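Side-chain contact in nucleoside hydrolase, putative (Trypanosoma brucei, PDB 3FZ0), which belongs to the nucleoside hydrolase family and carries a calcium ion in its metal site: residues V343-E346 / M347-K350. The protein carries 2 engineered substitutions. Numbering follows the deposited sequence.
Sequences VDNE and MFLK
Successive i to i+4 backbone hydrogen bonds, F348 N to D344 O, L349 N to N345 O (2.9 Å) and K350 N to E346 O (3.1 Å), wind the first turn of the helix 345-356. D344 sits at the N-cap. With CG anti to the backbone N (chi1 -172°), its carboxylate folds back over the start of the helix, and OD1 accepts from M347 N at 3.1 Å. The N-H...O angle is a fairly straight 158°, yet the amide reaches OD1 from above the carboxylate plane. The negative charge thus lies at the helix N-terminus, where the helix dipole would be expected to favour it. The side chain of M347 passes D344 at roughly a right angle, its CG 3.9 Å from OD2, and also packs against R292, E294 and S295.

This N-cap marks the turn by which the chain leaves strand 337-343 of the central mixed sheet and enters the last helix of the nucleoside hydrolase fold. A backbone hydrogen bond between D344 and S295 ties the turn to the segment joining helix 282-291 to strand 296-306.

The buried ring of F348 points to a different flank of the helix from M347, onto A284, V285 and L288 of helix 282-291, and the amide end of N345 lies at the ring edge, near its plane. The side chain of L349 crosses that of N345 at a slant, the leucine CG 3.4 Å from N345 O and its CD1 beside the amide end.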
loop_
_atom_site.group_PDB
_atom_site.type_symbol
_atom_site.label_atom_id
_atom_site.label_comp_id
_atom_site.label_asym_id
_atom_site.label_seq_id
_atom_site.Cartn_x
_atom_site.Cartn_y
_atom_site.Cartn_z
ATOM N N VAL B 343 -21.082 26.070 -3.660
ATOM C CA VAL B 343 -20.815 27.289 -4.406
ATOM C C VAL B 343 -22.104 27.897 -4.940
ATOM O O VAL B 343 -23.019 27.178 -5.367
ATOM C CB VAL B 343 -19.814 27.040 -5.544
ATOM C CG1 VAL B 343 -19.762 28.206 -6.528
ATOM C CG2 VAL B 343 -18.407 26.814 -4.948
ATOM N N ASP B 344 -22.164 29.233 -4.910
ATOM C CA ASP B 344 -23.328 30.013 -5.353
ATOM C C ASP B 344 -23.467 29.855 -6.862
ATOM O O ASP B 344 -22.677 30.425 -7.611
ATOM C CB ASP B 344 -23.106 31.472 -4.985
ATOM C CG ASP B 344 -24.320 32.336 -5.215
ATOM O OD1 ASP B 344 -25.075 32.137 -6.198
ATOM O OD2 ASP B 344 -24.517 33.265 -4.401
ATOM N N ASN B 345 -24.438 29.050 -7.296
ATOM C CA ASN B 345 -24.660 28.796 -8.742
ATOM C C ASN B 345 -24.982 30.073 -9.537
ATOM O O ASN B 345 -24.460 30.297 -10.608
ATOM C CB ASN B 345 -25.753 27.744 -9.007
ATOM C CG ASN B 345 -25.736 27.265 -10.447
ATOM O OD1 ASN B 345 -24.686 26.815 -10.943
ATOM N ND2 ASN B 345 -26.866 27.408 -11.148
ATOM N N GLU B 346 -25.843 30.895 -8.961
ATOM C CA GLU B 346 -26.219 32.179 -9.514
ATOM C C GLU B 346 -24.980 33.069 -9.822
ATOM O O GLU B 346 -24.874 33.600 -10.924
ATOM C CB GLU B 346 -27.204 32.846 -8.557
ATOM C CG GLU B 346 -28.005 33.997 -9.144
ATOM C CD GLU B 346 -29.421 34.107 -8.516
ATOM O OE1 GLU B 346 -29.871 33.128 -7.835
ATOM O OE2 GLU B 346 -30.096 35.166 -8.731
ATOM N N MET B 347 -24.033 33.172 -8.874
ATOM C CA MET B 347 -22.817 33.966 -9.089
ATOM C C MET B 347 -21.936 33.347 -10.160
ATOM O O MET B 347 -21.285 34.075 -10.920
ATOM C CB MET B 347 -22.000 34.115 -7.816
ATOM C CG MET B 347 -22.370 35.278 -6.954
ATOM S SD MET B 347 -21.206 35.507 -5.588
ATOM C CE MET B 347 -19.676 35.516 -6.448
ATOM N N PHE B 348 -21.912 32.011 -10.206
ATOM C CA PHE B 348 -21.210 31.276 -11.250
ATOM C C PHE B 348 -21.732 31.547 -12.691
ATOM O O PHE B 348 -20.958 31.847 -13.591
ATOM C CB PHE B 348 -21.250 29.782 -10.946
ATOM C CG PHE B 348 -20.558 28.930 -11.977
ATOM C CD1 PHE B 348 -19.203 29.098 -12.237
ATOM C CD2 PHE B 348 -21.262 27.948 -12.670
ATOM C CE1 PHE B 348 -18.542 28.290 -13.161
ATOM C CE2 PHE B 348 -20.628 27.133 -13.624
ATOM C CZ PHE B 348 -19.269 27.295 -13.874
ATOM N N LEU B 349 -23.051 31.467 -12.881
ATOM C CA LEU B 349 -23.652 31.732 -14.163
ATOM C C LEU B 349 -23.396 33.176 -14.599
ATOM O O LEU B 349 -23.112 33.433 -15.772
ATOM C CB LEU B 349 -25.149 31.428 -14.142
ATOM C CG LEU B 349 -25.610 30.006 -13.793
ATOM C CD1 LEU B 349 -27.134 29.875 -14.012
ATOM C CD2 LEU B 349 -24.861 28.962 -14.594
ATOM N N LYS B 350 -23.474 34.108 -13.651
ATOM C CA LYS B 350 -23.266 35.514 -13.960
ATOM C C LYS B 350 -21.827 35.740 -14.458
ATOM O O LYS B 350 -21.593 36.484 -15.425
ATOM C CB LYS B 350 -23.571 36.393 -12.757
ATOM C CG LYS B 350 -23.516 37.856 -13.091
ATOM C CD LYS B 350 -23.054 38.712 -11.901
ATOM C CE LYS B 350 -22.223 39.944 -12.357
ATOM N NZ LYS B 350 -22.792 40.664 -13.551
#